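Local coordinates for protein alpha-glucosidase (Pseudoalteromonas sp. K8, PDB 5HQA) that hydrolyses alpha-glucosidic bonds as a calcium-binding family 97 glycoside hydrolase, activated by chloride, and binds acarbose, at residues A[1-15]-A[77-89]. Numbering follows the deposited sequence.
With FMT (formic acid), chain I.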
loop_
_atom_site.group_PDB
_atom_site.type_symbol
_atom_site.label_atom_id
_atom_site.label_comp_id
_atom_site.label_asym_id
_atom_site.label_seq_id
_atom_site.Cartn_x
_atom_site.Cartn_y
_atom_site.Cartn_z
ATOM N N ALA A 1 -5.988 19.756 27.996
ATOM C CA ALA A 1 -4.919 20.166 27.089
ATOM C C ALA A 1 -5.467 20.219 25.677
ATOM O O ALA A 1 -6.311 19.396 25.315
ATOM C CB ALA A 1 -3.745 19.203 27.167
ATOM N N THR A 2 -4.993 21.181 24.881
ATOM C CA THR A 2 -5.465 21.366 23.515
ATOM C C THR A 2 -4.280 21.571 22.586
ATOM O O THR A 2 -3.333 22.290 22.926
ATOM C CB THR A 2 -6.408 22.576 23.396
ATOM O OG1 THR A 2 -7.563 22.366 24.210
ATOM C CG2 THR A 2 -6.857 22.778 21.947
ATOM N N VAL A 3 -4.335 20.938 21.412
ATOM C CA VAL A 3 -3.406 21.230 20.328
ATOM C C VAL A 3 -4.236 21.364 19.060
ATOM O O VAL A 3 -5.269 20.705 18.909
ATOM C CB VAL A 3 -2.310 20.138 20.189
ATOM C CG1 VAL A 3 -2.910 18.786 19.768
ATOM C CG2 VAL A 3 -1.196 20.583 19.226
ATOM N N GLN A 4 -3.806 22.255 18.163
ATOM C CA GLN A 4 -4.538 22.536 16.935
ATOM C C GLN A 4 -3.613 22.419 15.735
ATOM O O GLN A 4 -2.396 22.591 15.843
ATOM C CB GLN A 4 -5.154 23.943 16.952
ATOM C CG GLN A 4 -5.896 24.290 18.227
ATOM C CD GLN A 4 -6.455 25.706 18.197
ATOM O OE1 GLN A 4 -6.238 26.452 17.237
ATOM N NE2 GLN A 4 -7.175 26.082 19.252
ATOM N N SER A 5 -4.206 22.150 14.574
ATOM C CA SER A 5 -3.433 22.177 13.347
ATOM C C SER A 5 -2.897 23.588 13.111
ATOM O O SER A 5 -3.393 24.555 13.695
ATOM C CB SER A 5 -4.291 21.730 12.162
ATOM O OG SER A 5 -5.451 22.537 12.065
ATOM N N PRO A 6 -1.876 23.730 12.263
ATOM C CA PRO A 6 -1.392 25.080 11.939
ATOM C C PRO A 6 -2.487 26.025 11.469
ATOM O O PRO A 6 -2.493 27.194 11.878
ATOM C CB PRO A 6 -0.354 24.809 10.845
ATOM C CG PRO A 6 0.176 23.446 11.195
ATOM C CD PRO A 6 -1.027 22.680 11.669
ATOM N N ASP A 7 -3.433 25.559 10.651
ATOM C CA ASP A 7 -4.489 26.450 10.185
ATOM C C ASP A 7 -5.640 26.585 11.176
ATOM O O ASP A 7 -6.565 27.366 10.924
ATOM C CB ASP A 7 -5.011 26.003 8.810
ATOM C CG ASP A 7 -5.725 24.653 8.834
ATOM O OD1 ASP A 7 -6.004 24.096 9.916
ATOM O OD2 ASP A 7 -6.024 24.141 7.729
ATOM N N GLY A 8 -5.603 25.864 12.296
ATOM C CA GLY A 8 -6.628 25.969 13.320
ATOM C C GLY A 8 -7.874 25.135 13.094
ATOM O O GLY A 8 -8.714 25.064 13.997
ATOM N N ASN A 9 -8.028 24.492 11.930
ATOM C CA ASN A 9 -9.286 23.809 11.640
ATOM C C ASN A 9 -9.446 22.500 12.400
ATOM O O ASN A 9 -10.580 22.111 12.708
ATOM C CB ASN A 9 -9.421 23.560 10.144
ATOM C CG ASN A 9 -9.727 24.829 9.385
ATOM O OD1 ASN A 9 -10.411 25.715 9.896
ATOM N ND2 ASN A 9 -9.204 24.937 8.171
ATOM N N ILE A 10 -8.353 21.807 12.709
ATOM C CA ILE A 10 -8.407 20.581 13.503
ATOM C C ILE A 10 -7.972 20.911 14.922
ATOM O O ILE A 10 -6.900 21.496 15.135
ATOM C CB ILE A 10 -7.524 19.474 12.902
ATOM C CG1 ILE A 10 -8.050 19.072 11.519
ATOM C CG2 ILE A 10 -7.487 18.259 13.839
ATOM C CD1 ILE A 10 -7.160 18.085 10.784
ATOM N N LYS A 11 -8.803 20.554 15.891
ATOM C CA LYS A 11 -8.527 20.858 17.289
ATOM C C LYS A 11 -8.681 19.576 18.092
ATOM O O LYS A 11 -9.729 18.925 18.024
ATOM C CB LYS A 11 -9.466 21.948 17.811
ATOM C CG LYS A 11 -9.377 23.279 17.043
ATOM C CD LYS A 11 -10.234 24.367 17.707
ATOM C CE LYS A 11 -10.232 25.665 16.899
ATOM N NZ LYS A 11 -10.885 25.494 15.560
ATOM N N ILE A 12 -7.650 19.213 18.851
ATOM C CA ILE A 12 -7.665 18.010 19.679
ATOM C C ILE A 12 -7.655 18.438 21.137
ATOM O O ILE A 12 -6.777 19.201 21.555
ATOM C CB ILE A 12 -6.467 17.089 19.384
ATOM C CG1 ILE A 12 -6.393 16.738 17.896
ATOM C CG2 ILE A 12 -6.552 15.823 20.240
ATOM C CD1 ILE A 12 -5.369 17.553 17.124
ATOM N N ILE A 13 -8.620 17.943 21.909
ATOM C CA ILE A 13 -8.695 18.198 23.344
ATOM C C ILE A 13 -8.374 16.895 24.056
ATOM O O ILE A 13 -9.043 15.879 23.831
ATOM C CB ILE A 13 -10.069 18.722 23.779
ATOM C CG1 ILE A 13 -10.371 20.063 23.117
ATOM C CG2 ILE A 13 -10.104 18.884 25.294
ATOM C CD1 ILE A 13 -11.778 20.534 23.390
ATOM N N ILE A 14 -7.352 16.926 24.909
ATOM C CA ILE A 14 -6.928 15.774 25.693
ATOM C C ILE A 14 -7.355 16.018 27.134
ATOM O O ILE A 14 -7.102 17.095 27.690
ATOM C CB ILE A 14 -5.412 15.548 25.584
ATOM C CG1 ILE A 14 -4.990 15.419 24.114
ATOM C CG2 ILE A 14 -5.027 14.300 26.343
ATOM C CD1 ILE A 14 -4.486 16.715 23.490
ATOM N N SER A 15 -8.009 15.030 27.733
ATOM C CA SER A 15 -8.734 15.236 28.973
ATOM C C SER A 15 -8.410 14.122 29.964
ATOM O O SER A 15 -7.963 13.035 29.588
ATOM C CB SER A 15 -10.243 15.294 28.692
ATOM O OG SER A 15 -10.974 15.435 29.893
ATOM N N VAL A 77 6.568 18.313 2.713
ATOM C CA VAL A 77 6.471 19.384 3.696
ATOM C C VAL A 77 5.912 18.812 4.994
ATOM O O VAL A 77 4.926 18.064 4.977
ATOM C CB VAL A 77 5.585 20.521 3.162
ATOM C CG1 VAL A 77 5.213 21.492 4.282
ATOM C CG2 VAL A 77 6.290 21.237 2.017
ATOM N N ASP A 78 6.546 19.156 6.120
ATOM C CA ASP A 78 6.121 18.732 7.456
ATOM C C ASP A 78 5.819 19.988 8.273
ATOM O O ASP A 78 6.736 20.643 8.772
ATOM C CB ASP A 78 7.199 17.880 8.132
ATOM C CG ASP A 78 6.754 17.329 9.495
ATOM O OD1 ASP A 78 5.678 17.725 9.991
ATOM O OD2 ASP A 78 7.486 16.498 10.079
ATOM N N GLN A 79 4.538 20.326 8.418
ATOM C CA GLN A 79 4.114 21.460 9.241
ATOM C C GLN A 79 3.086 20.958 10.238
ATOM O O GLN A 79 1.997 20.531 9.840
ATOM C CB GLN A 79 3.526 22.580 8.390
ATOM C CG GLN A 79 4.538 23.217 7.465
ATOM C CD GLN A 79 3.917 24.182 6.460
ATOM O OE1 GLN A 79 2.781 23.993 6.010
ATOM N NE2 GLN A 79 4.671 25.218 6.096
ATOM N N HIS A 80 3.418 21.003 11.525
ATOM C CA HIS A 80 2.470 20.525 12.519
ATOM C C HIS A 80 2.750 21.199 13.851
ATOM O O HIS A 80 3.851 21.697 14.103
ATOM C CB HIS A 80 2.514 18.993 12.667
ATOM C CG HIS A 80 3.765 18.471 13.312
ATOM N ND1 HIS A 80 4.867 18.068 12.585
ATOM C CD2 HIS A 80 4.076 18.258 14.616
ATOM C CE1 HIS A 80 5.808 17.642 13.413
ATOM N NE2 HIS A 80 5.354 17.753 14.651
ATOM N N ASN A 81 1.723 21.233 14.691
ATOM C CA ASN A 81 1.893 21.546 16.099
ATOM C C ASN A 81 1.886 20.243 16.885
ATOM O O ASN A 81 1.247 19.267 16.495
ATOM C CB ASN A 81 0.795 22.479 16.603
ATOM C CG ASN A 81 0.885 23.853 15.989
ATOM O OD1 ASN A 81 1.982 24.391 15.808
ATOM N ND2 ASN A 81 -0.263 24.434 15.653
ATOM N N GLU A 82 2.614 20.237 17.993
ATOM C CA GLU A 82 2.873 19.023 18.746
ATOM C C GLU A 82 2.629 19.298 20.220
ATOM O O GLU A 82 2.963 20.377 20.716
ATOM C CB GLU A 82 4.311 18.570 18.511
ATOM C CG GLU A 82 4.723 17.248 19.129
ATOM C CD GLU A 82 6.097 16.817 18.623
ATOM O OE1 GLU A 82 6.517 17.306 17.550
ATOM O OE2 GLU A 82 6.766 16.011 19.288
ATOM N N VAL A 83 2.028 18.341 20.918
ATOM C CA VAL A 83 1.945 18.418 22.372
ATOM C C VAL A 83 2.209 17.035 22.942
ATOM O O VAL A 83 1.704 16.030 22.432
ATOM C CB VAL A 83 0.591 18.976 22.866
ATOM C CG1 VAL A 83 -0.558 18.012 22.563
ATOM C CG2 VAL A 83 0.667 19.302 24.384
ATOM N N THR A 84 3.029 16.982 23.988
ATOM C CA THR A 84 3.236 15.765 24.755
ATOM C C THR A 84 2.508 15.935 26.079
ATOM O O THR A 84 2.792 16.875 26.833
ATOM C CB THR A 84 4.721 15.489 24.965
ATOM O OG1 THR A 84 5.368 15.421 23.689
ATOM C CG2 THR A 84 4.908 14.167 25.691
ATOM N N VAL A 85 1.552 15.047 26.342
ATOM C CA VAL A 85 0.720 15.097 27.538
ATOM C C VAL A 85 1.172 13.979 28.459
ATOM O O VAL A 85 1.178 12.812 28.058
ATOM C CB VAL A 85 -0.769 14.950 27.190
ATOM C CG1 VAL A 85 -1.610 15.097 28.440
ATOM C CG2 VAL A 85 -1.167 15.975 26.136
ATOM N N THR A 86 1.564 14.325 29.683
ATOM C CA THR A 86 2.034 13.333 30.640
ATOM C C THR A 86 0.921 13.029 31.631
ATOM O O THR A 86 0.325 13.952 32.200
ATOM C CB THR A 86 3.284 13.818 31.374
ATOM O OG1 THR A 86 4.339 13.988 30.428
ATOM C CG2 THR A 86 3.719 12.797 32.413
ATOM N N PHE A 87 0.644 11.740 31.823
ATOM C CA PHE A 87 -0.357 11.254 32.761
ATOM C C PHE A 87 0.337 10.511 33.889
ATOM O O PHE A 87 1.317 9.794 33.662
ATOM C CB PHE A 87 -1.344 10.296 32.091
ATOM C CG PHE A 87 -2.093 10.890 30.939
ATOM C CD1 PHE A 87 -3.309 11.529 31.141
ATOM C CD2 PHE A 87 -1.597 10.792 29.650
ATOM C CE1 PHE A 87 -4.008 12.072 30.075
ATOM C CE2 PHE A 87 -2.295 11.329 28.584
ATOM C CZ PHE A 87 -3.503 11.969 28.797
ATOM N N ALA A 88 -0.191 10.643 35.099
ATOM C CA ALA A 88 0.373 9.919 36.225
ATOM C C ALA A 88 -0.740 9.468 37.157
ATOM O O ALA A 88 -1.739 10.170 37.340
ATOM C CB ALA A 88 1.389 10.769 36.995
ATOM N N LYS A 89 -0.550 8.288 37.736
ATOM C CA LYS A 89 -1.429 7.716 38.733
ATOM C C LYS A 89 -0.606 7.403 39.976
ATOM O O LYS A 89 0.469 6.797 39.862
ATOM C CB LYS A 89 -2.099 6.433 38.193
ATOM C CG LYS A 89 -2.961 5.684 39.200
ATOM C CD LYS A 89 -3.538 4.424 38.562
ATOM C CE LYS A 89 -4.517 3.701 39.487
ATOM N NZ LYS A 89 -3.862 3.064 40.670
HETATM C C FMT I . 8.879 16.679 24.506
HETATM O O1 FMT I . 8.502 15.671 25.104
HETATM O O2 FMT I . 9.754 16.674 23.634
#
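The ring of Phe87 meets the opposing hairpin at its edge: Ile14 CG2 lies 3.7 Å from CZ, near the ring plane, with the carbonyl O of Ser15 close by CE1, while Tyr97 packs against the same ring. At the other end of the interface, the Asn81 amide holds Gln4 O almost in its own plane. Between them two antiparallel sheets of the N-terminal domain lie face to face, a beta-sandwich illustrating how sheets pair through alternate side chains. Strand 2-4 runs nearly antiparallel to 77-89, with the axes 6.7 Å apart. Val3 CB sits 3.6 Å from Val83 CG1. A chi1 of 65° turns Val3 CG2 opposite its backbone N and beside Asn81 CB, the two side chains passing in opposite directions. Ile14 and Val85 reach toward each other tip to tip, CG2 to CG1 at 4.1 Å. The hydrogen bond between the two segments is fairly straight, 159° at the hydrogen, with Asn81 ND2 standing 2.8 Å from Gln4 O and tilted 34° from the carbonyl plane. An alanine in place of Asn81 would probably leave the Gln4 carbonyl without this donor and open a gap beside the carbonyls of Gln4 and Ser5. Pro6, second residue of the type I turn from Ser5 to Gly8, sets its CG against His80 CA and 3.7 Å from Gln79 O.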